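Local coordinates for heme utilization carrier protein (Escherichia coli O157:H7, PDB 6U9J), which probably binds heme and carries it in the cytosol, as a ChuX/HutX-family protein linked to anaerobic heme degradation, at residues Cys52-Thr58 with Phe70-Ser76; Glu10-Leu15 with Ile107-Met112; Phe44-Trp48 with His79-Phe84. All blocks are in the same frame, centred on the assembly; numbering follows the deposited sequence.

Contacts 1 and 3 are neighbours, their centres 16 Å apart, and they touch directly: Trp48 NE1 makes a probable hydrogen bond to Pro75 O at 2.8 Å, while Leu74 CD2 packs on Trp48 CE2 at 3.4 Å. Contact 2 stands apart, its centre 23 Å from that of contact 1 and 29 Å from that of contact 3, with nearest atoms about 9 and 10 Å away. It still shares the six-stranded antiparallel sheet with contact 1. Contacts 2 and 3 lie on opposite sides of the chain's centre, and contact 2 closes a long loop of chain within which the other two are nested. The phosphate at contact 1 probably comes from the crystallisation liquor and marks no established heme site.

Contact 1 (Cys52-Thr58 with Phe70-Ser76); sequences CEWGNVT and FSGELPS. With PO4 (phosphate ion), chain E.
Val57 O is met by two groups of the facing segment. Gly72 N donates to Val57 O at 2.9 Å, and Ser71 CA adds a C-H...O contact to the same Val57 O at 3.3 Å. The return bond, Val57 N to Gly72 O, is 3.0 Å long and completes an antiparallel hydrogen-bonded pair. The chain turns a corner at Gly72, whose backbone angles (phi 158°, psi -175°) call for glycine; a CB there would also run into Phe70 CE2.

Thr58 and Ser71 form the next, non-hydrogen-bonded pair and direct their side chains to the same sheet face, where a phosphate ion sits, probably taken from the crystallisation liquor. Thr58 OG1 gives PO4 O1 a weak bond of 3.1 Å. Ser71 OG lies within bonding distance of both O1 and O2 of the phosphate, and which of them receives its single proton is not settled; with OG anti to the backbone N (chi1 178°), the hydroxyl is carried out to the ion. On the other face Val57 CG2 approaches Leu74 CB at 4.3 Å, and Ile132 touches both residues.

Next to the paired residues the chain at Gly55 bows away from Leu74, and a water fills in: it donates to Gly55 O at 2.7 Å and accepts from Leu74 N at 2.9 Å. The backbones close up again at Cys52, where SG lies alongside the Leu74 CD2 methyl and close to the carbonyl oxygens of Leu74 and Pro75. The whole is the open end of the antiparallel beta hairpin 56-62/66-71. At Phe70 a strand of the second subunit pairs with this hairpin, extending the sheet across the dimer interface.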
loop_
_atom_site.group_PDB
_atom_site.type_symbol
_atom_site.label_atom_id
_atom_site.label_comp_id
_atom_site.label_asym_id
_atom_site.label_seq_id
_atom_site.Cartn_x
_atom_site.Cartn_y
_atom_site.Cartn_z
ATOM N N CYS A 52 2.933 16.653 -7.232
ATOM C CA CYS A 52 2.612 16.153 -8.564
ATOM C C CYS A 52 3.463 16.791 -9.654
ATOM O O CYS A 52 3.505 16.274 -10.777
ATOM C CB CYS A 52 1.135 16.411 -8.880
ATOM S SG CYS A 52 -0.014 15.288 -8.036
ATOM N N GLU A 53 4.144 17.898 -9.359
ATOM C CA GLU A 53 4.956 18.576 -10.354
ATOM C C GLU A 53 6.440 18.245 -10.257
ATOM O O GLU A 53 7.215 18.712 -11.096
ATOM C CB GLU A 53 4.769 20.088 -10.225
ATOM C CG GLU A 53 3.318 20.494 -10.357
ATOM C CD GLU A 53 3.130 21.991 -10.341
ATOM O OE1 GLU A 53 2.517 22.524 -11.298
ATOM O OE2 GLU A 53 3.590 22.629 -9.374
ATOM N N TRP A 54 6.845 17.434 -9.278
ATOM C CA TRP A 54 8.257 17.292 -8.929
ATOM C C TRP A 54 8.995 16.225 -9.723
ATOM O O TRP A 54 10.222 16.111 -9.570
ATOM C CB TRP A 54 8.386 16.964 -7.444
ATOM C CG TRP A 54 8.085 18.091 -6.519
ATOM C CD1 TRP A 54 7.750 19.374 -6.854
ATOM C CD2 TRP A 54 8.112 18.038 -5.088
ATOM N NE1 TRP A 54 7.555 20.119 -5.714
ATOM C CE2 TRP A 54 7.772 19.323 -4.617
ATOM C CE3 TRP A 54 8.391 17.025 -4.157
ATOM C CZ2 TRP A 54 7.706 19.625 -3.253
ATOM C CZ3 TRP A 54 8.315 17.322 -2.802
ATOM C CH2 TRP A 54 7.973 18.616 -2.363
ATOM N N GLY A 55 8.308 15.435 -10.543
ATOM C CA GLY A 55 8.968 14.315 -11.199
ATOM C C GLY A 55 8.874 13.015 -10.421
ATOM O O GLY A 55 7.911 12.799 -9.681
ATOM N N ASN A 56 9.859 12.133 -10.569
ATOM C CA ASN A 56 9.753 10.818 -9.951
ATOM C C ASN A 56 9.989 10.900 -8.448
ATOM O O ASN A 56 11.065 11.313 -7.993
ATOM C CB ASN A 56 10.732 9.843 -10.596
ATOM C CG ASN A 56 10.415 9.593 -12.064
ATOM O OD1 ASN A 56 9.270 9.318 -12.428
ATOM N ND2 ASN A 56 11.435 9.679 -12.913
ATOM N N VAL A 57 8.980 10.496 -7.680
ATOM C CA VAL A 57 9.072 10.374 -6.234
ATOM C C VAL A 57 8.717 8.938 -5.855
ATOM O O VAL A 57 8.252 8.156 -6.683
ATOM C CB VAL A 57 8.160 11.384 -5.505
ATOM C CG1 VAL A 57 8.604 12.823 -5.811
ATOM C CG2 VAL A 57 6.684 11.182 -5.880
ATOM N N THR A 58 8.933 8.592 -4.589
ATOM C CA THR A 58 8.565 7.282 -4.066
ATOM C C THR A 58 7.450 7.424 -3.040
ATOM O O THR A 58 7.635 8.053 -1.993
ATOM C CB THR A 58 9.763 6.575 -3.440
ATOM O OG1 THR A 58 10.812 6.475 -4.411
ATOM C CG2 THR A 58 9.360 5.172 -2.964
ATOM N N PHE A 70 6.025 2.851 -4.645
ATOM C CA PHE A 70 5.858 3.141 -6.062
ATOM C C PHE A 70 6.746 4.314 -6.428
ATOM O O PHE A 70 6.611 5.401 -5.859
ATOM C CB PHE A 70 4.413 3.476 -6.425
ATOM C CG PHE A 70 4.252 3.939 -7.853
ATOM C CD1 PHE A 70 4.198 3.021 -8.888
ATOM C CD2 PHE A 70 4.158 5.290 -8.159
ATOM C CE1 PHE A 70 4.054 3.438 -10.200
ATOM C CE2 PHE A 70 4.012 5.714 -9.471
ATOM C CZ PHE A 70 3.960 4.785 -10.491
ATOM N N SER A 71 7.647 4.091 -7.375
ATOM C CA SER A 71 8.539 5.126 -7.869
ATOM C C SER A 71 7.987 5.636 -9.194
ATOM O O SER A 71 7.797 4.856 -10.133
ATOM C CB SER A 71 9.960 4.580 -8.032
ATOM O OG SER A 71 10.833 5.561 -8.555
ATOM N N GLY A 72 7.720 6.931 -9.258
ATOM C CA GLY A 72 7.188 7.549 -10.452
ATOM C C GLY A 72 6.494 8.845 -10.088
ATOM O O GLY A 72 6.495 9.274 -8.939
ATOM N N GLU A 73 5.882 9.454 -11.096
ATOM C CA GLU A 73 5.203 10.716 -10.858
ATOM C C GLU A 73 3.967 10.488 -9.998
ATOM O O GLU A 73 3.237 9.509 -10.181
ATOM C CB GLU A 73 4.826 11.363 -12.187
ATOM C CG GLU A 73 6.041 11.773 -13.002
ATOM C CD GLU A 73 5.687 12.636 -14.202
ATOM O OE1 GLU A 73 4.559 12.502 -14.726
ATOM O OE2 GLU A 73 6.548 13.437 -14.625
ATOM N N LEU A 74 3.738 11.395 -9.047
ATOM C CA LEU A 74 2.557 11.297 -8.200
ATOM C C LEU A 74 1.310 11.578 -9.032
ATOM O O LEU A 74 1.238 12.621 -9.691
ATOM C CB LEU A 74 2.657 12.290 -7.038
ATOM C CG LEU A 74 1.725 12.009 -5.861
ATOM C CD1 LEU A 74 2.160 10.739 -5.139
ATOM C CD2 LEU A 74 1.638 13.196 -4.903
ATOM N N PRO A 75 0.318 10.681 -9.047
ATOM C CA PRO A 75 -0.901 10.946 -9.821
ATOM C C PRO A 75 -1.719 12.068 -9.205
ATOM O O PRO A 75 -1.767 12.229 -7.982
ATOM C CB PRO A 75 -1.657 9.612 -9.775
ATOM C CG PRO A 75 -1.127 8.890 -8.597
ATOM C CD PRO A 75 0.289 9.374 -8.373
ATOM N N SER A 76 -2.357 12.853 -10.069
ATOM C CA SER A 76 -3.344 13.811 -9.610
ATOM C C SER A 76 -4.580 13.074 -9.095
ATOM O O SER A 76 -4.767 11.873 -9.322
ATOM C CB SER A 76 -3.738 14.756 -10.742
ATOM O OG SER A 76 -4.585 14.102 -11.673
HETATM P P PO4 E . 13.423 7.153 -7.410
HETATM O O1 PO4 E . 11.986 7.554 -7.123
HETATM O O2 PO4 E . 13.455 5.746 -7.964
HETATM O O3 PO4 E . 14.029 8.109 -8.415
HETATM O O4 PO4 E . 14.243 7.191 -6.141
HETATM O O HOH W 1 5.445 13.745 -8.920
#

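Contact 2 (Glu10-Leu15 with Ile107-Met112); sequences EPDGTL and IERKFM
Leu15 lays its CD2 methyl over the centre of one face of the Arg109 guanidinium, 3.6 Å from Arg109 CZ, with the leucine and arginine chains running antiparallel alongside one another. The contact docks the loop between helices 3-7 and 15-22 onto the end of strand 103-111, a member of the six-stranded antiparallel sheet, and Arg109 is its central element.

Around the edge of that guanidinium lie two acceptors from the loop. Arg109 NE and NH1 grip Glu10 OE1 side-on in a salt bridge, each nitrogen 3.0 Å from OE1, which lies somewhat off the guanidinium plane and is reached by two bent bonds (137° at each hydrogen). Both come from the same face of the carboxylate, NE on the syn side of OE1 and NH1 on its anti side. The carboxylate and guanidinium planes are 47° apart, so this is no flat, two-oxygen pairing. End-on, NH1 and NH2 converge on Gly13 O, at 3.0 Å from NH1 and 3.2 Å from NH2, with the oxygen in the guanidinium plane. Four bonds to two oxygens therefore fix the group's rotation. Arg109 CG sits between its backbone N and carbonyl carbon, and a bend at chi3 brings the guanidinium edge to Glu10 OE1 and Gly13 O.

The second carboxylate oxygen is held by the strand's backbone: Lys110 N donates to Glu10 OE2 at 2.9 Å, arriving from 57° above the carboxylate plane. The Lys110 amine leads away to a salt bridge with Asp115. Two residues on from Arg109, the Phe111 ring turns an edge to the Gly13-Thr14 peptide, and its CE1 meets Thr14 CG2; Thr14 is the N-cap of helix 15-22. A water completes the junction, donating to Pro11 O at 2.7 Å and accepting from Met112 N at 2.9 Å.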
loop_
_atom_site.group_PDB
_atom_site.type_symbol
_atom_site.label_atom_id
_atom_site.label_comp_id
_atom_site.label_asym_id
_atom_site.label_seq_id
_atom_site.Cartn_x
_atom_site.Cartn_y
_atom_site.Cartn_z
ATOM N N GLU A 10 20.276 12.869 16.278
ATOM C CA GLU A 10 19.991 11.954 15.169
ATOM C C GLU A 10 19.943 10.491 15.601
ATOM O O GLU A 10 20.988 9.868 15.822
ATOM C CB GLU A 10 21.021 12.126 14.046
ATOM C CG GLU A 10 20.649 11.457 12.706
ATOM C CD GLU A 10 19.407 12.052 12.036
ATOM O OE1 GLU A 10 18.293 11.517 12.244
ATOM O OE2 GLU A 10 19.551 13.050 11.289
ATOM N N PRO A 11 18.754 9.899 15.693
ATOM C CA PRO A 11 18.658 8.478 16.052
ATOM C C PRO A 11 19.243 7.591 14.963
ATOM O O PRO A 11 19.314 7.962 13.790
ATOM C CB PRO A 11 17.149 8.242 16.212
ATOM C CG PRO A 11 16.507 9.599 16.178
ATOM C CD PRO A 11 17.437 10.511 15.455
ATOM N N ASP A 12 19.654 6.390 15.371
ATOM C CA ASP A 12 20.387 5.483 14.495
ATOM C C ASP A 12 19.492 4.679 13.557
ATOM O O ASP A 12 20.014 3.861 12.789
ATOM C CB ASP A 12 21.235 4.516 15.330
ATOM C CG ASP A 12 21.971 5.209 16.460
ATOM O OD1 ASP A 12 22.563 6.283 16.217
ATOM O OD2 ASP A 12 21.957 4.681 17.593
ATOM N N GLY A 13 18.178 4.881 13.591
ATOM C CA GLY A 13 17.254 4.096 12.780
ATOM C C GLY A 13 16.007 4.867 12.437
ATOM O O GLY A 13 16.058 6.092 12.240
ATOM N N THR A 14 14.880 4.166 12.364
ATOM C CA THR A 14 13.625 4.784 11.958
ATOM C C THR A 14 13.021 5.603 13.097
ATOM O O THR A 14 13.359 5.438 14.270
ATOM C CB THR A 14 12.627 3.723 11.504
ATOM O OG1 THR A 14 12.281 2.894 12.621
ATOM C CG2 THR A 14 13.214 2.868 10.383
ATOM N N LEU A 15 12.099 6.498 12.732
ATOM C CA LEU A 15 11.434 7.335 13.724
ATOM C C LEU A 15 10.330 6.598 14.477
ATOM O O LEU A 15 9.979 7.004 15.590
ATOM C CB LEU A 15 10.854 8.586 13.056
ATOM C CG LEU A 15 11.850 9.547 12.404
ATOM C CD1 LEU A 15 11.116 10.733 11.812
ATOM C CD2 LEU A 15 12.897 10.000 13.416
ATOM N N ILE A 107 9.917 16.544 6.414
ATOM C CA ILE A 107 11.034 16.150 7.267
ATOM C C ILE A 107 12.315 16.038 6.458
ATOM O O ILE A 107 12.329 15.463 5.369
ATOM C CB ILE A 107 10.740 14.802 7.957
ATOM C CG1 ILE A 107 9.497 14.924 8.837
ATOM C CG2 ILE A 107 11.975 14.338 8.771
ATOM C CD1 ILE A 107 8.876 13.584 9.195
ATOM N N GLU A 108 13.412 16.547 7.020
ATOM C CA GLU A 108 14.748 16.282 6.504
ATOM C C GLU A 108 15.581 15.708 7.636
ATOM O O GLU A 108 15.587 16.259 8.740
ATOM C CB GLU A 108 15.408 17.547 5.955
ATOM C CG GLU A 108 14.671 18.127 4.758
ATOM C CD GLU A 108 15.254 19.459 4.322
ATOM O OE1 GLU A 108 14.677 20.507 4.676
ATOM O OE2 GLU A 108 16.299 19.451 3.634
ATOM N N ARG A 109 16.238 14.587 7.375
ATOM C CA ARG A 109 17.126 14.010 8.382
ATOM C C ARG A 109 18.086 13.050 7.704
ATOM O O ARG A 109 17.983 12.762 6.511
ATOM C CB ARG A 109 16.325 13.292 9.474
ATOM C CG ARG A 109 15.486 12.140 8.940
ATOM C CD ARG A 109 14.708 11.450 10.052
ATOM N NE ARG A 109 15.617 10.833 11.020
ATOM C CZ ARG A 109 15.736 9.523 11.232
ATOM N NH1 ARG A 109 16.605 9.081 12.134
ATOM N NH2 ARG A 109 14.988 8.657 10.561
ATOM N N LYS A 110 19.056 12.566 8.474
ATOM C CA LYS A 110 19.872 11.467 7.993
ATOM C C LYS A 110 19.310 10.142 8.487
ATOM O O LYS A 110 18.905 10.019 9.648
ATOM C CB LYS A 110 21.325 11.622 8.440
ATOM C CG LYS A 110 22.102 12.598 7.570
ATOM C CD LYS A 110 23.580 12.537 7.838
ATOM C CE LYS A 110 24.296 13.602 7.035
ATOM N NZ LYS A 110 24.594 13.150 5.651
ATOM N N PHE A 111 19.239 9.170 7.579
ATOM C CA PHE A 111 18.819 7.809 7.896
ATOM C C PHE A 111 19.986 6.899 7.551
ATOM O O PHE A 111 20.289 6.699 6.369
ATOM C CB PHE A 111 17.558 7.412 7.126
ATOM C CG PHE A 111 17.112 6.010 7.398
ATOM C CD1 PHE A 111 16.799 5.609 8.689
ATOM C CD2 PHE A 111 17.009 5.089 6.369
ATOM C CE1 PHE A 111 16.391 4.315 8.947
ATOM C CE2 PHE A 111 16.604 3.790 6.623
ATOM C CZ PHE A 111 16.297 3.404 7.912
ATOM N N MET A 112 20.648 6.374 8.579
ATOM C CA MET A 112 21.844 5.556 8.388
ATOM C C MET A 112 22.847 6.261 7.475
ATOM O O MET A 112 23.408 5.668 6.550
ATOM C CB MET A 112 21.472 4.185 7.833
ATOM C CG MET A 112 20.281 3.560 8.544
ATOM S SD MET A 112 20.225 1.777 8.335
ATOM C CE MET A 112 19.948 1.668 6.575
HETATM O O HOH W 2 19.575 6.941 11.256
#

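Contact 3 (Phe44-Trp48 with His79-Phe84); sequences FDTVW and HRHGYF
An aromatic cluster of Phe44, Trp48 and Phe84 joins helix 44-51 to the beta hairpin 77-80/83-86, whose two strands are linked by a type I' turn from Arg80 to Tyr83. Phe44 and Trp48, one helical turn apart, present their rings on the helix side that faces the hairpin, and Phe84 answers from the strand after the turn.

Both ring pairs are T-shaped, but Phe84 plays a different role in each. It offers its face to Phe44, whose edge atom CE1 comes within 3.5 Å of Phe84 CD2; the ring centroids are 5.0 Å apart and the planes stand at 81°. Toward Trp48 it turns its own edge, with 4.8 Å between its centroid and that of the indole five-membered ring. With its CG anti to the backbone N (chi1 -175°), Phe84 reaches across to the helix.

At the more exposed margin the same elements are tied by a polar bond. His79 NE2 donates to Asp45 OD1 at 2.6 Å, with 173° at the hydrogen. The near-linear angle, the approach within the imidazole plane and the use of the carboxylate's syn lone pair make this a well-formed His-carboxylate bond. Phe84 CD1 lies over the centre of the imidazole, 3.4 Å above its plane, which links the polar pair to the cluster.

Trp48 NE1 is probably engaged by Pro75 O, outside these segments, while the indole face takes Phe84 CE2, 3.6 Å from Trp48 NE1 and offset toward the rim.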
loop_
_atom_site.group_PDB
_atom_site.type_symbol
_atom_site.label_atom_id
_atom_site.label_comp_id
_atom_site.label_asym_id
_atom_site.label_seq_id
_atom_site.Cartn_x
_atom_site.Cartn_y
_atom_site.Cartn_z
ATOM N N PHE A 44 -3.717 19.423 2.626
ATOM C CA PHE A 44 -3.550 18.252 1.773
ATOM C C PHE A 44 -3.496 18.611 0.293
ATOM O O PHE A 44 -2.587 18.180 -0.429
ATOM C CB PHE A 44 -4.679 17.251 2.040
ATOM C CG PHE A 44 -4.576 15.996 1.217
ATOM C CD1 PHE A 44 -5.181 15.915 -0.035
ATOM C CD2 PHE A 44 -3.871 14.903 1.692
ATOM C CE1 PHE A 44 -5.062 14.772 -0.796
ATOM C CE2 PHE A 44 -3.760 13.754 0.932
ATOM C CZ PHE A 44 -4.360 13.693 -0.307
ATOM N N ASP A 45 -4.503 19.339 -0.209
ATOM C CA ASP A 45 -4.517 19.629 -1.636
ATOM C C ASP A 45 -3.287 20.418 -2.059
ATOM O O ASP A 45 -2.709 20.154 -3.119
ATOM C CB ASP A 45 -5.785 20.402 -2.015
ATOM C CG ASP A 45 -7.023 19.537 -2.037
ATOM O OD1 ASP A 45 -6.918 18.313 -2.249
ATOM O OD2 ASP A 45 -8.125 20.102 -1.872
ATOM N N THR A 46 -2.893 21.419 -1.264
ATOM C CA THR A 46 -1.712 22.210 -1.599
ATOM C C THR A 46 -0.467 21.331 -1.684
ATOM O O THR A 46 0.317 21.439 -2.635
ATOM C CB THR A 46 -1.521 23.318 -0.558
ATOM O OG1 THR A 46 -2.615 24.242 -0.639
ATOM C CG2 THR A 46 -0.219 24.067 -0.787
ATOM N N VAL A 47 -0.291 20.435 -0.715
ATOM C CA VAL A 47 0.888 19.570 -0.701
ATOM C C VAL A 47 0.820 18.573 -1.849
ATOM O O VAL A 47 1.775 18.414 -2.621
ATOM C CB VAL A 47 1.008 18.848 0.653
ATOM C CG1 VAL A 47 2.093 17.768 0.595
ATOM C CG2 VAL A 47 1.274 19.859 1.776
ATOM N N TRP A 48 -0.324 17.896 -1.989
ATOM C CA TRP A 48 -0.439 16.867 -3.013
ATOM C C TRP A 48 -0.208 17.455 -4.400
ATOM O O TRP A 48 0.617 16.949 -5.172
ATOM C CB TRP A 48 -1.817 16.189 -2.934
ATOM C CG TRP A 48 -1.848 14.930 -3.753
ATOM C CD1 TRP A 48 -2.088 14.822 -5.090
ATOM C CD2 TRP A 48 -1.541 13.616 -3.288
ATOM N NE1 TRP A 48 -1.965 13.503 -5.488
ATOM C CE2 TRP A 48 -1.657 12.743 -4.393
ATOM C CE3 TRP A 48 -1.199 13.090 -2.040
ATOM C CZ2 TRP A 48 -1.417 11.368 -4.284
ATOM C CZ3 TRP A 48 -0.974 11.727 -1.931
ATOM C CH2 TRP A 48 -1.084 10.883 -3.045
ATOM N N HIS A 79 -11.574 14.885 -5.319
ATOM C CA HIS A 79 -12.361 14.541 -4.143
ATOM C C HIS A 79 -13.785 14.169 -4.551
ATOM O O HIS A 79 -14.400 14.863 -5.365
ATOM C CB HIS A 79 -12.396 15.705 -3.151
ATOM C CG HIS A 79 -11.060 16.035 -2.554
ATOM N ND1 HIS A 79 -10.589 15.429 -1.415
ATOM C CD2 HIS A 79 -10.125 16.942 -2.921
ATOM C CE1 HIS A 79 -9.398 15.928 -1.115
ATOM N NE2 HIS A 79 -9.092 16.841 -2.017
ATOM N N ARG A 80 -14.306 13.087 -3.970
ATOM C CA ARG A 80 -15.698 12.677 -4.201
ATOM C C ARG A 80 -16.155 11.828 -3.024
ATOM O O ARG A 80 -15.540 10.798 -2.726
ATOM C CB ARG A 80 -15.817 11.906 -5.516
ATOM C CG ARG A 80 -17.248 11.805 -6.071
ATOM C CD ARG A 80 -17.287 10.779 -7.196
ATOM N NE ARG A 80 -18.654 10.409 -7.552
ATOM C CZ ARG A 80 -19.334 10.955 -8.552
ATOM N NH1 ARG A 80 -18.769 11.893 -9.299
ATOM N NH2 ARG A 80 -20.579 10.552 -8.805
ATOM N N HIS A 81 -17.218 12.268 -2.340
ATOM C CA HIS A 81 -17.846 11.494 -1.265
ATOM C C HIS A 81 -16.859 11.099 -0.170
ATOM O O HIS A 81 -16.910 9.990 0.368
ATOM C CB HIS A 81 -18.533 10.244 -1.818
ATOM C CG HIS A 81 -19.758 10.537 -2.621
ATOM N ND1 HIS A 81 -20.741 11.399 -2.185
ATOM C CD2 HIS A 81 -20.165 10.077 -3.827
ATOM C CE1 HIS A 81 -21.696 11.466 -3.094
ATOM N NE2 HIS A 81 -21.372 10.674 -4.099
ATOM N N GLY A 82 -15.957 12.016 0.172
ATOM C CA GLY A 82 -15.017 11.786 1.246
ATOM C C GLY A 82 -13.722 11.112 0.846
ATOM O O GLY A 82 -12.788 11.077 1.658
ATOM N N TYR A 83 -13.629 10.570 -0.363
ATOM C CA TYR A 83 -12.383 9.984 -0.842
ATOM C C TYR A 83 -11.639 10.973 -1.724
ATOM O O TYR A 83 -12.241 11.758 -2.462
ATOM C CB TYR A 83 -12.653 8.715 -1.659
ATOM C CG TYR A 83 -12.956 7.474 -0.857
ATOM C CD1 TYR A 83 -11.984 6.870 -0.075
ATOM C CD2 TYR A 83 -14.217 6.897 -0.898
ATOM C CE1 TYR A 83 -12.264 5.723 0.651
ATOM C CE2 TYR A 83 -14.507 5.757 -0.177
ATOM C CZ TYR A 83 -13.526 5.175 0.596
ATOM O OH TYR A 83 -13.813 4.038 1.317
ATOM N N PHE A 84 -10.313 10.909 -1.669
ATOM C CA PHE A 84 -9.473 11.511 -2.691
ATOM C C PHE A 84 -9.079 10.405 -3.666
ATOM O O PHE A 84 -8.363 9.466 -3.299
ATOM C CB PHE A 84 -8.258 12.177 -2.057
ATOM C CG PHE A 84 -7.412 12.926 -3.022
ATOM C CD1 PHE A 84 -7.875 14.069 -3.647
ATOM C CD2 PHE A 84 -6.107 12.504 -3.284
ATOM C CE1 PHE A 84 -7.070 14.770 -4.534
ATOM C CE2 PHE A 84 -5.301 13.199 -4.166
ATOM C CZ PHE A 84 -5.763 14.334 -4.784
#